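Long-range contact in superoxide reductase (Giardia intestinalis, PDB 4D7P), which probably reduces superoxide to hydrogen peroxide at a mononuclear non-haem iron centre: residues A[45-56]-A[91-102]. Sequence-based numbering, arbitrary orientation.
With FE (Fe (III) ion), chain B.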
ATOM      1  N   LYS A  45     -17.819  -6.351  -1.625  1.00 32.62           N
ATOM      2  CA  LYS A  45     -18.356  -6.164  -0.280  1.00 38.36           C
ATOM      3  C   LYS A  45     -17.756  -7.144   0.736  1.00 42.57           C
ATOM      4  O   LYS A  45     -17.921  -6.969   1.947  1.00 30.30           O
ATOM      5  CB  LYS A  45     -19.884  -6.284  -0.292  1.00 44.15           C
ATOM      6  CG  LYS A  45     -20.589  -5.169  -1.057  1.00 36.20           C
ATOM      7  CD  LYS A  45     -22.110  -5.382  -1.079  1.00 41.42           C
ATOM      8  CE  LYS A  45     -22.773  -4.386  -2.006  1.00 47.55           C
ATOM      9  NZ  LYS A  45     -22.479  -2.973  -1.618  1.00 49.24           N
ATOM     10  N   HIS A  46     -17.048  -8.164   0.251  1.00 35.95           N
ATOM     11  CA  HIS A  46     -16.357  -9.099   1.147  1.00 32.44           C
ATOM     12  C   HIS A  46     -15.019  -9.509   0.545  1.00 31.81           C
ATOM     13  O   HIS A  46     -14.968 -10.155  -0.513  1.00 35.08           O
ATOM     14  CB  HIS A  46     -17.208 -10.343   1.426  1.00 36.90           C
ATOM     15  CG  HIS A  46     -16.615 -11.262   2.461  1.00 40.62           C
ATOM     16  ND1 HIS A  46     -16.969 -12.589   2.568  1.00 34.66           N
ATOM     17  CD2 HIS A  46     -15.692 -11.038   3.427  1.00 37.56           C
ATOM     18  CE1 HIS A  46     -16.299 -13.143   3.566  1.00 37.93           C
ATOM     19  NE2 HIS A  46     -15.511 -12.227   4.100  1.00 34.11           N
ATOM     20  N   TYR A  47     -13.937  -9.136   1.214  1.00 30.07           N
ATOM     21  CA  TYR A  47     -12.616  -9.307   0.630  1.00 31.00           C
ATOM     22  C   TYR A  47     -11.521  -9.391   1.682  1.00 33.82           C
ATOM     23  O   TYR A  47     -11.661  -8.854   2.780  1.00 31.50           O
ATOM     24  CB  TYR A  47     -12.323  -8.152  -0.327  1.00 28.76           C
ATOM     25  CG  TYR A  47     -12.474  -6.759   0.296  1.00 26.99           C
ATOM     26  CD1 TYR A  47     -11.395  -6.140   0.907  1.00 25.19           C
ATOM     27  CD2 TYR A  47     -13.684  -6.070   0.253  1.00 25.90           C
ATOM     28  CE1 TYR A  47     -11.508  -4.881   1.462  1.00 27.32           C
ATOM     29  CE2 TYR A  47     -13.811  -4.781   0.819  1.00 29.74           C
ATOM     30  CZ  TYR A  47     -12.702  -4.202   1.421  1.00 29.20           C
ATOM     31  OH  TYR A  47     -12.765  -2.940   1.987  1.00 28.92           O
ATOM     32  N   ILE A  48     -10.443 -10.092   1.354  1.00 29.26           N
ATOM     33  CA  ILE A  48      -9.210  -9.919   2.091  1.00 25.69           C
ATOM     34  C   ILE A  48      -8.424  -8.875   1.317  1.00 28.38           C
ATOM     35  O   ILE A  48      -8.062  -9.070   0.148  1.00 30.17           O
ATOM     36  CB  ILE A  48      -8.424 -11.227   2.258  1.00 27.21           C
ATOM     37  CG1 ILE A  48      -9.075 -12.060   3.365  1.00 33.55           C
ATOM     38  CG2 ILE A  48      -6.963 -10.944   2.613  1.00 25.57           C
ATOM     39  CD1 ILE A  48      -8.570 -13.498   3.410  1.00 35.30           C
ATOM     40  N   GLY A  49      -8.223  -7.738   1.967  1.00 26.37           N
ATOM     41  CA  GLY A  49      -7.668  -6.572   1.316  1.00 21.77           C
ATOM     42  C   GLY A  49      -6.161  -6.561   1.334  1.00 27.13           C
ATOM     43  O   GLY A  49      -5.528  -6.061   0.393  1.00 24.40           O
ATOM     44  N   THR A  50      -5.568  -7.093   2.401  1.00 25.01           N
ATOM     45  CA  THR A  50      -4.109  -7.125   2.479  1.00 19.83           C
ATOM     46  C   THR A  50      -3.603  -8.435   3.026  1.00 26.99           C
ATOM     47  O   THR A  50      -4.255  -9.076   3.842  1.00 26.89           O
ATOM     48  CB  THR A  50      -3.513  -5.989   3.378  1.00 23.21           C
ATOM     49  OG1 THR A  50      -4.019  -6.116   4.718  1.00 23.12           O
ATOM     50  CG2 THR A  50      -3.825  -4.593   2.817  1.00 24.05           C
ATOM     51  N   ILE A  51      -2.419  -8.812   2.570  1.00 23.88           N
ATOM     52  CA  ILE A  51      -1.696  -9.936   3.122  1.00 22.35           C
ATOM     53  C   ILE A  51      -0.328  -9.371   3.437  1.00 26.53           C
ATOM     54  O   ILE A  51       0.391  -8.936   2.529  1.00 22.73           O
ATOM     55  CB  ILE A  51      -1.606 -11.112   2.143  1.00 25.58           C
ATOM     56  CG1 ILE A  51      -2.990 -11.724   1.887  1.00 28.68           C
ATOM     57  CG2 ILE A  51      -0.642 -12.156   2.658  1.00 23.36           C
ATOM     58  CD1 ILE A  51      -3.000 -12.695   0.718  1.00 29.73           C
ATOM     59  N   ARG A  52       0.008  -9.302   4.719  1.00 23.10           N
ATOM     60  CA  ARG A  52       1.311  -8.788   5.127  1.00 21.60           C
ATOM     61  C   ARG A  52       2.173  -9.910   5.630  1.00 28.53           C
ATOM     62  O   ARG A  52       1.661 -10.842   6.248  1.00 23.36           O
ATOM     63  CB  ARG A  52       1.163  -7.727   6.218  1.00 24.08           C
ATOM     64  CG  ARG A  52       0.503  -6.470   5.739  1.00 34.68           C
ATOM     65  CD  ARG A  52      -0.265  -5.795   6.840  1.00 42.10           C
ATOM     66  NE  ARG A  52       0.547  -4.834   7.571  1.00 46.82           N
ATOM     67  CZ  ARG A  52       0.261  -4.429   8.805  1.00 62.28           C
ATOM     68  NH1 ARG A  52      -0.807  -4.928   9.416  1.00 70.45           N
ATOM     69  NH2 ARG A  52       1.035  -3.549   9.436  1.00 54.12           N
ATOM     70  N   LEU A  53       3.476  -9.806   5.375  1.00 29.48           N
ATOM     71  CA  LEU A  53       4.449 -10.756   5.889  1.00 26.02           C
ATOM     72  C   LEU A  53       5.435 -10.044   6.806  1.00 30.21           C
ATOM     73  O   LEU A  53       6.028  -9.032   6.432  1.00 25.16           O
ATOM     74  CB  LEU A  53       5.206 -11.461   4.748  1.00 25.36           C
ATOM     75  CG  LEU A  53       6.150 -12.582   5.206  1.00 24.91           C
ATOM     76  CD1 LEU A  53       5.354 -13.690   5.891  1.00 25.10           C
ATOM     77  CD2 LEU A  53       6.983 -13.161   4.050  1.00 24.54           C
ATOM     78  N   PHE A  54       5.585 -10.576   8.012  1.00 30.99           N
ATOM     79  CA  PHE A  54       6.525 -10.052   8.995  1.00 36.04           C
ATOM     80  C   PHE A  54       7.633 -11.061   9.259  1.00 36.50           C
ATOM     81  O   PHE A  54       7.377 -12.265   9.311  1.00 36.96           O
ATOM     82  CB  PHE A  54       5.827  -9.733  10.324  1.00 26.23           C
ATOM     83  CG  PHE A  54       4.763  -8.683  10.227  1.00 28.84           C
ATOM     84  CD1 PHE A  54       3.460  -9.024   9.892  1.00 30.21           C
ATOM     85  CD2 PHE A  54       5.055  -7.361  10.505  1.00 30.05           C
ATOM     86  CE1 PHE A  54       2.481  -8.058   9.804  1.00 30.76           C
ATOM     87  CE2 PHE A  54       4.070  -6.385  10.421  1.00 32.24           C
ATOM     88  CZ  PHE A  54       2.789  -6.734  10.066  1.00 34.33           C
ATOM     89  N   GLY A  55       8.857 -10.569   9.430  1.00 25.76           N
ATOM     90  CA  GLY A  55       9.916 -11.377  10.023  1.00 35.36           C
ATOM     91  C   GLY A  55      10.206 -11.007  11.475  1.00 35.18           C
ATOM     92  O   GLY A  55      10.366  -9.832  11.802  1.00 40.95           O
ATOM     93  N   ILE A  56      10.277 -12.002  12.354  1.00 30.90           N
ATOM     94  CA  ILE A  56      10.686 -11.757  13.735  1.00 38.94           C
ATOM     95  C   ILE A  56      12.202 -11.903  13.844  1.00 45.87           C
ATOM     96  O   ILE A  56      12.751 -12.986  13.611  1.00 41.75           O
ATOM     97  CB  ILE A  56      10.022 -12.713  14.714  1.00 40.34           C
ATOM     98  CG1 ILE A  56       8.539 -12.865  14.383  1.00 43.48           C
ATOM     99  CG2 ILE A  56      10.201 -12.215  16.132  1.00 43.34           C
ATOM    100  CD1 ILE A  56       7.794 -11.585  14.362  1.00 45.25           C
ATOM    101  N   LYS A  91      13.950 -15.547  13.195  1.00 46.78           N
ATOM    102  CA  LYS A  91      13.657 -16.795  13.890  1.00 50.28           C
ATOM    103  C   LYS A  91      12.275 -17.333  13.530  1.00 50.32           C
ATOM    104  O   LYS A  91      11.957 -18.492  13.803  1.00 44.58           O
ATOM    105  CB  LYS A  91      13.776 -16.605  15.405  1.00 61.79           C
ATOM    106  CG  LYS A  91      12.936 -15.491  16.004  1.00 59.46           C
ATOM    107  CD  LYS A  91      13.482 -15.120  17.382  1.00 70.69           C
ATOM    108  CE  LYS A  91      12.679 -14.010  18.045  1.00 79.00           C
ATOM    109  NZ  LYS A  91      13.360 -13.449  19.253  1.00 80.59           N
ATOM    110  N   GLY A  92      11.461 -16.489  12.905  1.00 39.08           N
ATOM    111  CA  GLY A  92      10.136 -16.892  12.472  1.00 42.06           C
ATOM    112  C   GLY A  92       9.524 -15.913  11.483  1.00 35.97           C
ATOM    113  O   GLY A  92       9.966 -14.766  11.390  1.00 35.92           O
ATOM    114  N   LEU A  93       8.514 -16.374  10.745  1.00 28.55           N
ATOM    115  CA  LEU A  93       7.729 -15.528   9.843  1.00 33.53           C
ATOM    116  C   LEU A  93       6.280 -15.467  10.314  1.00 38.22           C
ATOM    117  O   LEU A  93       5.704 -16.478  10.740  1.00 36.34           O
ATOM    118  CB  LEU A  93       7.768 -16.057   8.406  1.00 34.43           C
ATOM    119  CG  LEU A  93       9.141 -16.263   7.794  1.00 31.49           C
ATOM    120  CD1 LEU A  93       9.012 -16.855   6.390  1.00 29.74           C
ATOM    121  CD2 LEU A  93       9.848 -14.920   7.765  1.00 27.03           C
ATOM    122  N   LEU A  94       5.695 -14.283  10.219  1.00 33.27           N
ATOM    123  CA  LEU A  94       4.315 -14.064  10.630  1.00 36.43           C
ATOM    124  C   LEU A  94       3.533 -13.491   9.462  1.00 34.20           C
ATOM    125  O   LEU A  94       3.831 -12.391   9.001  1.00 29.07           O
ATOM    126  CB  LEU A  94       4.243 -13.109  11.835  1.00 33.29           C
ATOM    127  CG  LEU A  94       2.840 -12.665  12.259  1.00 33.58           C
ATOM    128  CD1 LEU A  94       2.053 -13.834  12.854  1.00 33.32           C
ATOM    129  CD2 LEU A  94       2.890 -11.477  13.214  1.00 37.16           C
ATOM    130  N   ALA A  95       2.550 -14.240   8.971  1.00 33.01           N
ATOM    131  CA  ALA A  95       1.684 -13.745   7.903  1.00 33.09           C
ATOM    132  C   ALA A  95       0.400 -13.228   8.524  1.00 37.93           C
ATOM    133  O   ALA A  95      -0.115 -13.822   9.472  1.00 35.54           O
ATOM    134  CB  ALA A  95       1.391 -14.855   6.869  1.00 25.45           C
ATOM    135  N   VAL A  96      -0.117 -12.118   8.010  1.00 27.99           N
ATOM    136  CA  VAL A  96      -1.351 -11.550   8.549  1.00 31.98           C
ATOM    137  C   VAL A  96      -2.307 -11.116   7.441  1.00 32.81           C
ATOM    138  O   VAL A  96      -1.978 -10.247   6.629  1.00 38.32           O
ATOM    139  CB  VAL A  96      -1.074 -10.339   9.469  1.00 31.35           C
ATOM    140  CG1 VAL A  96      -2.373  -9.713   9.892  1.00 27.44           C
ATOM    141  CG2 VAL A  96      -0.286 -10.775  10.709  1.00 30.89           C
ATOM    142  N   ALA A  97      -3.483 -11.739   7.402  1.00 31.26           N
ATOM    143  CA  ALA A  97      -4.489 -11.421   6.395  1.00 27.93           C
ATOM    144  C   ALA A  97      -5.598 -10.589   7.013  1.00 33.45           C
ATOM    145  O   ALA A  97      -6.043 -10.882   8.118  1.00 32.21           O
ATOM    146  CB  ALA A  97      -5.056 -12.698   5.779  1.00 30.58           C
ATOM    147  N   TYR A  98      -6.035  -9.554   6.299  1.00 28.88           N
ATOM    148  CA  TYR A  98      -7.108  -8.677   6.770  1.00 30.92           C
ATOM    149  C   TYR A  98      -8.348  -8.818   5.897  1.00 34.07           C
ATOM    150  O   TYR A  98      -8.305  -8.534   4.700  1.00 30.51           O
ATOM    151  CB  TYR A  98      -6.660  -7.200   6.783  1.00 38.47           C
ATOM    152  CG  TYR A  98      -7.829  -6.230   6.735  1.00 33.33           C
ATOM    153  CD1 TYR A  98      -8.677  -6.081   7.831  1.00 36.16           C
ATOM    154  CD2 TYR A  98      -8.102  -5.477   5.589  1.00 37.91           C
ATOM    155  CE1 TYR A  98      -9.767  -5.216   7.795  1.00 33.83           C
ATOM    156  CE2 TYR A  98      -9.189  -4.600   5.547  1.00 38.84           C
ATOM    157  CZ  TYR A  98     -10.021  -4.482   6.658  1.00 36.80           C
ATOM    158  OH  TYR A  98     -11.111  -3.627   6.643  1.00 34.95           O
ATOM    159  N   CYS A  99      -9.448  -9.248   6.501  1.00 30.63           N
ATOM    160  CA  CYS A  99     -10.728  -9.317   5.814  1.00 25.36           C
ATOM    161  C   CYS A  99     -11.621  -8.203   6.332  1.00 31.38           C
ATOM    162  O   CYS A  99     -11.695  -7.979   7.542  1.00 32.13           O
ATOM    163  CB  CYS A  99     -11.391 -10.671   6.029  1.00 35.93           C
ATOM    164  SG  CYS A  99     -13.145 -10.705   5.588  1.00 36.21           S
ATOM    165  N   ASN A 100     -12.298  -7.499   5.430  1.00 28.84           N
ATOM    166  CA  ASN A 100     -13.078  -6.341   5.858  1.00 32.08           C
ATOM    167  C   ASN A 100     -14.186  -6.757   6.813  1.00 36.39           C
ATOM    168  O   ASN A 100     -14.467  -6.065   7.783  1.00 41.12           O
ATOM    169  CB  ASN A 100     -13.666  -5.591   4.660  1.00 32.40           C
ATOM    170  CG  ASN A 100     -14.732  -6.396   3.934  1.00 37.80           C
ATOM    171  OD1 ASN A 100     -14.526  -7.567   3.607  1.00 31.22           O
ATOM    172  ND2 ASN A 100     -15.878  -5.776   3.686  1.00 35.72           N
ATOM    173  N   LEU A 101     -14.797  -7.910   6.568  1.00 37.38           N
ATOM    174  CA  LEU A 101     -15.912  -8.320   7.409  1.00 40.37           C
ATOM    175  C   LEU A 101     -15.426  -9.001   8.678  1.00 37.87           C
ATOM    176  O   LEU A 101     -16.046  -8.870   9.728  1.00 39.31           O
ATOM    177  CB  LEU A 101     -16.860  -9.248   6.644  1.00 38.17           C
ATOM    178  CG  LEU A 101     -17.637  -8.604   5.493  1.00 37.85           C
ATOM    179  CD1 LEU A 101     -18.550  -9.620   4.823  1.00 35.08           C
ATOM    180  CD2 LEU A 101     -18.435  -7.394   5.976  1.00 41.26           C
ATOM    181  N   HIS A 102     -14.301  -9.706   8.599  1.00 38.83           N
ATOM    182  CA  HIS A 102     -13.948 -10.637   9.668  1.00 38.08           C
ATOM    183  C   HIS A 102     -12.628 -10.376  10.371  1.00 42.76           C
ATOM    184  O   HIS A 102     -12.182 -11.196  11.173  1.00 46.29           O
ATOM    185  CB  HIS A 102     -13.963 -12.055   9.109  1.00 34.68           C
ATOM    186  CG  HIS A 102     -15.302 -12.457   8.581  1.00 36.42           C
ATOM    187  ND1 HIS A 102     -15.473 -13.044   7.349  1.00 34.06           N
ATOM    188  CD2 HIS A 102     -16.543 -12.324   9.113  1.00 40.91           C
ATOM    189  CE1 HIS A 102     -16.760 -13.259   7.140  1.00 38.71           C
ATOM    190  NE2 HIS A 102     -17.430 -12.832   8.196  1.00 37.36           N
TER
HETATM  191 FE    FE B 201     -14.067 -12.889   5.481  1.00 37.83          FE
HETATM  192  O   HOH W   1     -11.200  -2.414   4.445  1.00 26.18           O
HETATM  193  O   HOH W   2      -3.011  -7.604   6.652  1.00 28.92           O
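In the immunoglobulin-like fold of superoxide reductase, an antiparallel strand pair leads directly into the iron centre, where His46, Cys99 and His102 bind one metal ion. His46 NE2 lies 2.1 Å from the iron, and Cys99 SG 2.4 Å. The Cys99 sulfur also sits at the edge of the His46 ring, in its plane, while Leu101 CD1 covers one face in a CH-pi contact. Asn100 bonds to the backbone on either side of His46 and so probably helps to position it as a second-shell residue: its ND2 donates to Lys45 O (2.9 Å) within the amide plane, and its OD1 accepts Tyr47 N (2.9 Å) from above the carbonyl plane. With CG wedged between backbone N and carbonyl carbon (chi1 68°), the amide lies stacked over one face of the Tyr47 ring, the planes 8° apart. Further along, Gly49 N to Tyr98 O (2.8 Å) and Tyr98 N to Thr50 O (3.1 Å) set two residues opposite one, a beta bulge; beyond it, regular pairing resumes at Arg52–Val96 and Phe54–Leu94. Water bridges Thr50 OG1 and Val96 O. His19 and His40 also bind the iron in this chain, and Glu17 belongs to the same metal site. Strand 63-71 flanks segment 45-56, its Glu65 forming a salt bridge with Arg52; Ile48, Ile51, Leu53, Leu93, Ala95 and Ala97 face strands 21-26 and 29-34 of the other sheet, whereas Tyr98 reaches Glu65 of a second subunit.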